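Local coordinates for hypothetical protein (PDB 2FZF) that is of unknown function but probably, as a rubrerythrin-family protein, binds metal ions within a ferritin-like helical bundle, at residues A[62-65]-A[66-70]; A[102-105]-A[106-109]; A[145-148]-A[149-152]; A[157-160]-A[161-164]. All blocks are in the same frame, centred on the assembly; numbering follows the deposited sequence.

In the fold
Each contact is a short run of about two helical turns, in chain order 1 to 4. Contact 1 lies near the start of helix 63-76, and contact 2 opens helix 103-129. Contacts 3 and 4 share helix 134-164, with centres 18 Å apart. The contacts meet in two pairs. Contacts 1 and 3, centres 15 Å apart, touch near the middle of the bundle through E62, H65, E147 and H150. Contacts 2 and 4, centres 10 Å apart, join two helices by apolar packing. Contacts 1 and 4 are widely separated, about 30 Å between centres. One pair thus gathers the probable metal-site residues, and the other packs helix 103-129 against helix 134-164, on one side of the chain's centre.

Contact 1: A[62-65]-A[66-70]; sequences EKKH and EALLR
K64 and H65 lie near the start of helix 63-76, and their carbonyls receive the amides of L68 and L69. The two i to i+4 bonds are L68 N to K64 O, 3.0 Å, and L69 N to H65 O, 2.9 Å. Both are moderately bent. E62 lies at the break from the preceding helix, and its carbonyl takes a weak bond from H65 N.

L68 is the side chain that reaches back over the earlier turn. Its CG stands anti to the carbonyl carbon, beside the backbone N (chi1 -72°), which lays the branch against the K64 carbonyl. CB of L68 is 3.3 Å from K64 O. Farther out, CD1 of L68 comes within 4.3 Å of CE in the K64 chain. The K64 amino group turns back to the E61 carbonyl by a hydrogen bond. An alanine at L68 would remove the branch and would probably take one apolar neighbour from the aliphatic part of K64.

E66 and R70 pair along the helix. The E66 chain is extended, with CG opposite its backbone N (chi1 -165°). R70 NH1 gives a hydrogen bond to E66 OE2, 3.1 Å, within a salt bridge. The carboxylate oxygen uses its anti lone pair and lies at the guanidinium edge, in the plane.

E62 and H65 form an E-x-x-H pattern beside E32, E117 and E147. This is consistent with the di-iron carboxylate sites of ferritin-like proteins such as rubrerythrin.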
loop_
_atom_site.group_PDB
_atom_site.type_symbol
_atom_site.label_atom_id
_atom_site.label_comp_id
_atom_site.label_asym_id
_atom_site.label_seq_id
_atom_site.Cartn_x
_atom_site.Cartn_y
_atom_site.Cartn_z
ATOM N N GLU A 62 -5.082 7.220 -7.002
ATOM C CA GLU A 62 -5.418 6.676 -8.306
ATOM C C GLU A 62 -6.054 7.653 -9.273
ATOM O O GLU A 62 -6.514 7.242 -10.339
ATOM C CB GLU A 62 -6.335 5.451 -8.153
ATOM C CG GLU A 62 -5.646 4.233 -7.517
ATOM C CD GLU A 62 -6.468 2.955 -7.598
ATOM O OE1 GLU A 62 -6.889 2.568 -8.718
ATOM O OE2 GLU A 62 -6.676 2.335 -6.531
ATOM N N LYS A 63 -6.101 8.934 -8.919
ATOM C CA LYS A 63 -6.708 9.929 -9.814
ATOM C C LYS A 63 -5.798 10.207 -10.996
ATOM O O LYS A 63 -6.262 10.427 -12.115
ATOM C CB LYS A 63 -6.982 11.244 -9.070
ATOM C CG LYS A 63 -8.181 11.199 -8.136
ATOM C CD LYS A 63 -8.224 12.409 -7.195
ATOM C CE LYS A 63 -9.286 12.219 -6.097
ATOM N NZ LYS A 63 -9.092 13.110 -4.915
ATOM N N LYS A 64 -4.496 10.187 -10.737
ATOM C CA LYS A 64 -3.515 10.447 -11.769
ATOM C C LYS A 64 -3.299 9.272 -12.716
ATOM O O LYS A 64 -2.643 9.429 -13.742
ATOM C CB LYS A 64 -2.185 10.825 -11.126
ATOM C CG LYS A 64 -1.555 9.689 -10.348
ATOM C CD LYS A 64 -0.184 10.050 -9.821
ATOM C CE LYS A 64 0.630 8.785 -9.583
ATOM N NZ LYS A 64 -0.077 7.779 -8.717
ATOM N N HIS A 65 -3.835 8.101 -12.381
ATOM C CA HIS A 65 -3.661 6.916 -13.225
ATOM C C HIS A 65 -4.270 7.098 -14.617
ATOM O O HIS A 65 -3.673 6.728 -15.629
ATOM C CB HIS A 65 -4.299 5.683 -12.577
ATOM C CG HIS A 65 -3.556 5.148 -11.389
ATOM N ND1 HIS A 65 -2.417 5.742 -10.884
ATOM C CD2 HIS A 65 -3.796 4.072 -10.603
ATOM C CE1 HIS A 65 -1.993 5.055 -9.837
ATOM N NE2 HIS A 65 -2.812 4.037 -9.646
ATOM N N GLU A 66 -5.470 7.662 -14.662
ATOM C CA GLU A 66 -6.155 7.862 -15.923
ATOM C C GLU A 66 -5.361 8.753 -16.847
ATOM O O GLU A 66 -5.032 8.368 -17.965
ATOM C CB GLU A 66 -7.515 8.493 -15.689
ATOM C CG GLU A 66 -8.396 8.402 -16.897
ATOM C CD GLU A 66 -9.667 9.186 -16.749
ATOM O OE1 GLU A 66 -10.161 9.331 -15.605
ATOM O OE2 GLU A 66 -10.182 9.641 -17.792
ATOM N N ALA A 67 -5.060 9.958 -16.376
ATOM C CA ALA A 67 -4.301 10.912 -17.171
ATOM C C ALA A 67 -2.959 10.310 -17.587
ATOM O O ALA A 67 -2.468 10.602 -18.673
ATOM C CB ALA A 67 -4.093 12.205 -16.386
ATOM N N LEU A 68 -2.369 9.472 -16.733
ATOM C CA LEU A 68 -1.089 8.849 -17.062
ATOM C C LEU A 68 -1.224 7.870 -18.222
ATOM O O LEU A 68 -0.372 7.814 -19.112
ATOM C CB LEU A 68 -0.502 8.108 -15.852
ATOM C CG LEU A 68 0.066 8.946 -14.690
ATOM C CD1 LEU A 68 0.907 8.045 -13.795
ATOM C CD2 LEU A 68 0.926 10.095 -15.221
ATOM N N LEU A 69 -2.300 7.097 -18.212
ATOM C CA LEU A 69 -2.535 6.119 -19.257
ATOM C C LEU A 69 -2.891 6.794 -20.567
ATOM O O LEU A 69 -2.441 6.367 -21.624
ATOM C CB LEU A 69 -3.671 5.178 -18.854
ATOM C CG LEU A 69 -3.426 4.127 -17.779
ATOM C CD1 LEU A 69 -4.727 3.464 -17.411
ATOM C CD2 LEU A 69 -2.438 3.115 -18.290
ATOM N N ARG A 70 -3.700 7.850 -20.487
ATOM C CA ARG A 70 -4.148 8.576 -21.672
ATOM C C ARG A 70 -2.941 9.174 -22.372
ATOM O O ARG A 70 -2.924 9.332 -23.597
ATOM C CB ARG A 70 -5.152 9.682 -21.291
ATOM C CG ARG A 70 -6.228 9.202 -20.316
ATOM C CD ARG A 70 -7.616 9.809 -20.498
ATOM N NE ARG A 70 -8.266 9.413 -21.748
ATOM C CZ ARG A 70 -9.576 9.191 -21.890
ATOM N NH1 ARG A 70 -10.399 9.312 -20.855
ATOM N NH2 ARG A 70 -10.070 8.878 -23.085
#

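Contact 2: A[102-105]-A[106-109]; sequences KVQD and IIDL
Q104 and D108 make the polar side-chain link of this first stretch of helix 103-129. Q104 NE2 donates to D108 OD2 at 2.6 Å, with an N-H...O angle of 132°. The bond is far from straight. The donor comes from above the carboxylate plane, and the oxygen is tilted out of the amide plane. The bend of the glutamine at chi2 (48°) turns the amide forward along the helix, toward D108, and the two side chains cross at about a right angle. The same OD2 has a second partner, a salt bridge to R111, so it is held by two donors.

The backbone bonds follow the i to i+4 pattern. D108 N meets Q104 O at 2.8 Å, and L109 N meets D105 O at 3.3 Å. The bond from I107 N to V103 O is less certain, because V103 O sits too close to a neighbour in the model.

K102 and D105 form only a long salt bridge, with NZ to OD1 at 3.8 Å. D105 OD2 and D108 OD1 stand 4.7 Å apart. Any repulsion between them is probably eased by K102 beside D105 and R111 beside D108; the nearby helix N-terminus may help.

Apolar contact runs along another side. V103 CG1 meets I107 CD1 at 4.0 Å.

That apolar side faces helix 134-164. V103 lies against W164, while I107 rests on Y158 and L161. I106 packs on I46 and L100 in loops, and L109 reaches F38 and L42 of helix 21-44. The stretch thus joins the start of its helix to two neighbouring helices.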
loop_
_atom_site.group_PDB
_atom_site.type_symbol
_atom_site.label_atom_id
_atom_site.label_comp_id
_atom_site.label_asym_id
_atom_site.label_seq_id
_atom_site.Cartn_x
_atom_site.Cartn_y
_atom_site.Cartn_z
ATOM N N LYS A 102 -25.304 -1.880 7.210
ATOM C CA LYS A 102 -24.582 -2.745 8.117
ATOM C C LYS A 102 -23.125 -2.834 7.737
ATOM O O LYS A 102 -22.736 -2.459 6.635
ATOM C CB LYS A 102 -25.211 -4.134 8.089
ATOM C CG LYS A 102 -25.785 -4.472 6.741
ATOM C CD LYS A 102 -26.549 -5.753 6.781
ATOM C CE LYS A 102 -27.395 -5.866 5.549
ATOM N NZ LYS A 102 -28.404 -4.789 5.601
ATOM N N VAL A 103 -22.323 -3.332 8.670
ATOM C CA VAL A 103 -20.896 -3.498 8.451
ATOM C C VAL A 103 -20.642 -4.511 7.332
ATOM O O VAL A 103 -19.645 -4.410 6.622
ATOM C CB VAL A 103 -20.191 -4.006 9.727
ATOM C CG1 VAL A 103 -18.682 -4.052 9.507
ATOM C CG2 VAL A 103 -20.541 -3.120 10.907
ATOM N N GLN A 104 -21.530 -5.490 7.177
ATOM C CA GLN A 104 -21.340 -6.502 6.136
ATOM C C GLN A 104 -21.243 -5.844 4.749
ATOM O O GLN A 104 -20.413 -6.235 3.921
ATOM C CB GLN A 104 -22.484 -7.529 6.168
ATOM C CG GLN A 104 -22.306 -8.723 5.223
ATOM C CD GLN A 104 -20.921 -9.358 5.312
ATOM O OE1 GLN A 104 -20.425 -9.654 6.405
ATOM N NE2 GLN A 104 -20.296 -9.582 4.155
ATOM N N ASP A 105 -22.088 -4.837 4.523
ATOM C CA ASP A 105 -22.119 -4.083 3.276
ATOM C C ASP A 105 -20.779 -3.395 3.032
ATOM O O ASP A 105 -20.311 -3.327 1.895
ATOM C CB ASP A 105 -23.243 -3.043 3.330
ATOM C CG ASP A 105 -24.626 -3.677 3.375
ATOM O OD1 ASP A 105 -25.580 -2.988 3.814
ATOM O OD2 ASP A 105 -24.758 -4.855 2.971
ATOM N N ILE A 106 -20.171 -2.872 4.095
ATOM C CA ILE A 106 -18.869 -2.220 3.972
ATOM C C ILE A 106 -17.864 -3.334 3.676
ATOM O O ILE A 106 -16.930 -3.143 2.902
ATOM C CB ILE A 106 -18.395 -1.507 5.300
ATOM C CG1 ILE A 106 -19.542 -0.730 5.950
ATOM C CG2 ILE A 106 -17.249 -0.536 5.002
ATOM C CD1 ILE A 106 -20.094 0.339 5.087
ATOM N N ILE A 107 -18.052 -4.494 4.304
ATOM C CA ILE A 107 -17.159 -5.633 4.104
ATOM C C ILE A 107 -17.121 -6.075 2.647
ATOM O O ILE A 107 -16.053 -6.224 2.060
ATOM C CB ILE A 107 -17.593 -6.850 4.942
ATOM C CG1 ILE A 107 -17.635 -6.478 6.430
ATOM C CG2 ILE A 107 -16.627 -8.021 4.700
ATOM C CD1 ILE A 107 -16.291 -6.061 7.014
ATOM N N ASP A 108 -18.299 -6.293 2.078
ATOM C CA ASP A 108 -18.435 -6.721 0.698
ATOM C C ASP A 108 -17.693 -5.775 -0.241
ATOM O O ASP A 108 -16.805 -6.199 -0.975
ATOM C CB ASP A 108 -19.926 -6.774 0.320
ATOM C CG ASP A 108 -20.695 -7.908 1.034
ATOM O OD1 ASP A 108 -21.943 -7.951 0.917
ATOM O OD2 ASP A 108 -20.054 -8.758 1.692
ATOM N N LEU A 109 -18.063 -4.497 -0.201
ATOM C CA LEU A 109 -17.459 -3.461 -1.037
ATOM C C LEU A 109 -15.934 -3.340 -0.893
ATOM O O LEU A 109 -15.244 -3.032 -1.866
ATOM C CB LEU A 109 -18.117 -2.100 -0.736
ATOM C CG LEU A 109 -19.328 -1.582 -1.532
ATOM C CD1 LEU A 109 -19.019 -1.757 -3.001
ATOM C CD2 LEU A 109 -20.597 -2.307 -1.178
#

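Contact 3: A[145-148]-A[149-152]; sequences DMER and GHYY
M146 folds back on itself at chi2 and chi3 (-50° and -64°), which brings its methyl CE to H150, 3.7 Å from NE2. E147 is also bent at chi2 (-65°), and its carboxylate swings toward the same imidazole from another side. OE1 of E147 lies at the ring edge, in plane, 3.3 Å from CD2 of H150. The carboxylate stands nearly upright to the ring. The backbone oxygen of M146 lies over one ring face, displaced toward the rim. The imidazole is thus bordered at edge and face.

R148 and Y152 run side by side and point the same way. NH2 of R148 is 3.7 Å from OH of Y152, a contact and not a hydrogen bond. The guanidinium and the phenol are inclined to each other rather than stacked. Y151 sets CD2 over the centre of the Y152 ring, and its hydroxyl is hydrogen-bonded to R155.

Four backbone bonds carry the helix through here. G149 N to D145 O is 2.8 Å, H150 N to M146 O 3.0 Å, Y151 N to E147 O 2.9 Å, and Y152 N to R148 O 3.3 Å. The second subunit packs on this stretch of helix at D145, M146 and Y152.

E147 and H150 repeat the E-x-x-H spacing. E147 is close to the carboxylates of E62 and E117, and H150 touches E117. Such a gathering of acids and a histidine inside a helical bundle is consistent with metal ligation, as in the di-iron sites of rubrerythrins.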
loop_
_atom_site.group_PDB
_atom_site.type_symbol
_atom_site.label_atom_id
_atom_site.label_comp_id
_atom_site.label_asym_id
_atom_site.label_seq_id
_atom_site.Cartn_x
_atom_site.Cartn_y
_atom_site.Cartn_z
ATOM N N ASP A 145 2.868 -1.726 -9.106
ATOM C CA ASP A 145 3.293 -1.685 -7.706
ATOM C C ASP A 145 2.381 -0.814 -6.847
ATOM O O ASP A 145 2.099 -1.140 -5.686
ATOM C CB ASP A 145 4.752 -1.228 -7.595
ATOM C CG ASP A 145 5.737 -2.354 -7.924
ATOM O OD1 ASP A 145 5.287 -3.522 -8.039
ATOM O OD2 ASP A 145 6.949 -2.073 -8.055
ATOM N N MET A 146 1.927 0.289 -7.431
ATOM C CA MET A 146 0.996 1.191 -6.779
ATOM C C MET A 146 -0.302 0.416 -6.522
ATOM O O MET A 146 -0.885 0.521 -5.456
ATOM C CB MET A 146 0.691 2.394 -7.685
ATOM C CG MET A 146 1.716 3.527 -7.644
ATOM S SD MET A 146 2.112 4.032 -5.958
ATOM C CE MET A 146 0.519 4.673 -5.339
ATOM N N GLU A 147 -0.756 -0.350 -7.512
ATOM C CA GLU A 147 -1.979 -1.132 -7.370
ATOM C C GLU A 147 -1.783 -2.247 -6.339
ATOM O O GLU A 147 -2.644 -2.506 -5.495
ATOM C CB GLU A 147 -2.381 -1.739 -8.718
ATOM C CG GLU A 147 -2.939 -0.742 -9.731
ATOM C CD GLU A 147 -4.259 -0.135 -9.285
ATOM O OE1 GLU A 147 -4.253 0.756 -8.410
ATOM O OE2 GLU A 147 -5.313 -0.562 -9.804
ATOM N N ARG A 148 -0.632 -2.904 -6.427
ATOM C CA ARG A 148 -0.275 -3.979 -5.520
ATOM C C ARG A 148 -0.329 -3.419 -4.093
ATOM O O ARG A 148 -0.797 -4.088 -3.177
ATOM C CB ARG A 148 1.133 -4.468 -5.866
ATOM C CG ARG A 148 1.594 -5.730 -5.163
ATOM C CD ARG A 148 0.864 -6.976 -5.645
ATOM N NE ARG A 148 1.413 -8.173 -4.999
ATOM C CZ ARG A 148 2.642 -8.647 -5.213
ATOM N NH1 ARG A 148 3.449 -8.029 -6.071
ATOM N NH2 ARG A 148 3.074 -9.718 -4.549
ATOM N N GLY A 149 0.149 -2.186 -3.921
ATOM C CA GLY A 149 0.137 -1.545 -2.619
ATOM C C GLY A 149 -1.260 -1.218 -2.125
ATOM O O GLY A 149 -1.546 -1.349 -0.932
ATOM N N HIS A 150 -2.134 -0.787 -3.034
ATOM C CA HIS A 150 -3.510 -0.461 -2.672
ATOM C C HIS A 150 -4.218 -1.755 -2.249
ATOM O O HIS A 150 -5.083 -1.742 -1.375
ATOM C CB HIS A 150 -4.236 0.193 -3.853
ATOM C CG HIS A 150 -3.645 1.505 -4.280
ATOM N ND1 HIS A 150 -3.188 2.448 -3.381
ATOM C CD2 HIS A 150 -3.463 2.045 -5.510
ATOM C CE1 HIS A 150 -2.751 3.509 -4.037
ATOM N NE2 HIS A 150 -2.906 3.290 -5.332
ATOM N N TYR A 151 -3.820 -2.866 -2.864
ATOM C CA TYR A 151 -4.378 -4.174 -2.557
ATOM C C TYR A 151 -4.101 -4.562 -1.106
ATOM O O TYR A 151 -5.002 -5.004 -0.387
ATOM C CB TYR A 151 -3.790 -5.248 -3.481
ATOM C CG TYR A 151 -4.089 -6.663 -3.028
ATOM C CD1 TYR A 151 -5.396 -7.166 -3.056
ATOM C CD2 TYR A 151 -3.080 -7.483 -2.515
ATOM C CE1 TYR A 151 -5.689 -8.452 -2.581
ATOM C CE2 TYR A 151 -3.364 -8.768 -2.035
ATOM C CZ TYR A 151 -4.665 -9.240 -2.072
ATOM O OH TYR A 151 -4.954 -10.503 -1.603
ATOM N N TYR A 152 -2.856 -4.399 -0.669
ATOM C CA TYR A 152 -2.500 -4.750 0.704
ATOM C C TYR A 152 -3.143 -3.790 1.707
ATOM O O TYR A 152 -3.640 -4.213 2.763
ATOM C CB TYR A 152 -0.976 -4.784 0.871
ATOM C CG TYR A 152 -0.345 -6.054 0.316
ATOM C CD1 TYR A 152 -0.669 -7.310 0.845
ATOM C CD2 TYR A 152 0.558 -6.006 -0.749
ATOM C CE1 TYR A 152 -0.110 -8.485 0.326
ATOM C CE2 TYR A 152 1.120 -7.178 -1.277
ATOM C CZ TYR A 152 0.779 -8.409 -0.731
ATOM O OH TYR A 152 1.328 -9.555 -1.236
#

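Contact 4: A[157-160]-A[161-164]; sequences EYEL and LLNW
L162 reaches back over the previous turn between Y158 and E159. Its CD1 lies 3.4 Å from E159 OE1 and 4.4 Å from Y158 CE2. The methyl meets the tyrosine ring obliquely. E159 bends at chi2 (63°), which turns its carboxylate forward, toward the leucine methyl. E159 OE1 also has a long, weak ion pair with R141 of the second subunit. An alanine in place of L162 would probably open a gap beside the Y158 ring and the E159 carboxylate.

L160 and N163 cross obliquely, with L160 CD1 against N163 ND2 at 3.5 Å. L161 lies on another side of the helix, and its CD2 sits over the rim of one W164 ring face, 4.0 Å above the plane.

The backbone weakens here. L161 N bonds E157 O at 2.8 Å. L162 N makes a weak bond to E159 O, 3.4 Å, three residues back. The helix is weakly bonded and kinked at L162 and N163.

Y158 and L161 pack on I107 of helix 103-129, and W164 packs on V103 of that helix. E157 and L161 touch L51 of helix 51-61. E159, L162 and N163 meet R138 of the second subunit, so this stretch of helix lies between its own bundle and the dimer partner.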
loop_
_atom_site.group_PDB
_atom_site.type_symbol
_atom_site.label_atom_id
_atom_site.label_comp_id
_atom_site.label_asym_id
_atom_site.label_seq_id
_atom_site.Cartn_x
_atom_site.Cartn_y
_atom_site.Cartn_z
ATOM N N GLU A 157 -7.476 -3.140 5.973
ATOM C CA GLU A 157 -8.773 -2.637 6.384
ATOM C C GLU A 157 -9.754 -3.792 6.562
ATOM O O GLU A 157 -10.341 -3.967 7.628
ATOM C CB GLU A 157 -9.299 -1.634 5.364
ATOM C CG GLU A 157 -8.562 -0.316 5.428
ATOM C CD GLU A 157 -8.411 0.182 6.850
ATOM O OE1 GLU A 157 -9.388 0.085 7.629
ATOM O OE2 GLU A 157 -7.316 0.673 7.186
ATOM N N TYR A 158 -9.920 -4.576 5.506
ATOM C CA TYR A 158 -10.794 -5.741 5.523
ATOM C C TYR A 158 -10.490 -6.644 6.725
ATOM O O TYR A 158 -11.396 -7.198 7.361
ATOM C CB TYR A 158 -10.581 -6.525 4.233
ATOM C CG TYR A 158 -11.387 -7.785 4.148
ATOM C CD1 TYR A 158 -12.776 -7.734 4.056
ATOM C CD2 TYR A 158 -10.766 -9.029 4.139
ATOM C CE1 TYR A 158 -13.520 -8.885 3.951
ATOM C CE2 TYR A 158 -11.507 -10.184 4.034
ATOM C CZ TYR A 158 -12.879 -10.102 3.935
ATOM O OH TYR A 158 -13.613 -11.237 3.754
ATOM N N GLU A 159 -9.199 -6.784 7.014
ATOM C CA GLU A 159 -8.698 -7.603 8.119
ATOM C C GLU A 159 -9.190 -7.072 9.476
ATOM O O GLU A 159 -9.672 -7.834 10.310
ATOM C CB GLU A 159 -7.158 -7.602 8.073
ATOM C CG GLU A 159 -6.460 -8.826 8.667
ATOM C CD GLU A 159 -6.784 -10.122 7.939
ATOM O OE1 GLU A 159 -7.890 -10.662 8.157
ATOM O OE2 GLU A 159 -5.940 -10.591 7.151
ATOM N N LEU A 160 -9.067 -5.761 9.678
ATOM C CA LEU A 160 -9.485 -5.116 10.916
ATOM C C LEU A 160 -10.997 -4.920 10.998
ATOM O O LEU A 160 -11.544 -4.695 12.072
ATOM C CB LEU A 160 -8.772 -3.769 11.059
ATOM C CG LEU A 160 -7.907 -3.582 12.315
ATOM C CD1 LEU A 160 -7.135 -4.863 12.638
ATOM C CD2 LEU A 160 -6.948 -2.417 12.095
ATOM N N LEU A 161 -11.677 -5.000 9.863
ATOM C CA LEU A 161 -13.123 -4.841 9.849
ATOM C C LEU A 161 -13.796 -6.132 10.284
ATOM O O LEU A 161 -14.998 -6.162 10.530
ATOM C CB LEU A 161 -13.605 -4.464 8.449
ATOM C CG LEU A 161 -13.552 -2.983 8.120
ATOM C CD1 LEU A 161 -13.975 -2.763 6.688
ATOM C CD2 LEU A 161 -14.470 -2.218 9.090
ATOM N N LEU A 162 -13.016 -7.204 10.361
ATOM C CA LEU A 162 -13.533 -8.512 10.756
ATOM C C LEU A 162 -13.714 -8.613 12.265
ATOM O O LEU A 162 -14.564 -9.364 12.755
ATOM C CB LEU A 162 -12.580 -9.605 10.278
ATOM C CG LEU A 162 -12.511 -9.793 8.765
ATOM C CD1 LEU A 162 -11.229 -10.527 8.429
ATOM C CD2 LEU A 162 -13.743 -10.544 8.254
ATOM N N ASN A 163 -12.898 -7.859 12.996
ATOM C CA ASN A 163 -12.966 -7.837 14.455
ATOM C C ASN A 163 -14.271 -7.154 14.885
ATOM O O ASN A 163 -14.841 -7.475 15.928
ATOM C CB ASN A 163 -11.761 -7.069 15.030
ATOM C CG ASN A 163 -10.420 -7.737 14.714
ATOM O OD1 ASN A 163 -10.141 -8.853 15.169
ATOM N ND2 ASN A 163 -9.585 -7.048 13.933
ATOM N N TRP A 164 -14.735 -6.223 14.055
ATOM C CA TRP A 164 -15.953 -5.462 14.306
ATOM C C TRP A 164 -17.132 -6.325 14.755
ATOM O O TRP A 164 -17.687 -6.108 15.834
ATOM C CB TRP A 164 -16.326 -4.675 13.054
ATOM C CG TRP A 164 -16.752 -3.262 13.313
ATOM C CD1 TRP A 164 -18.021 -2.810 13.534
ATOM C CD2 TRP A 164 -15.907 -2.106 13.335
ATOM N NE1 TRP A 164 -18.021 -1.441 13.684
ATOM C CE2 TRP A 164 -16.734 -0.983 13.567
ATOM C CE3 TRP A 164 -14.531 -1.908 13.180
ATOM C CZ2 TRP A 164 -16.230 0.322 13.646
ATOM C CZ3 TRP A 164 -14.026 -0.608 13.260
ATOM C CH2 TRP A 164 -14.877 0.487 13.490
#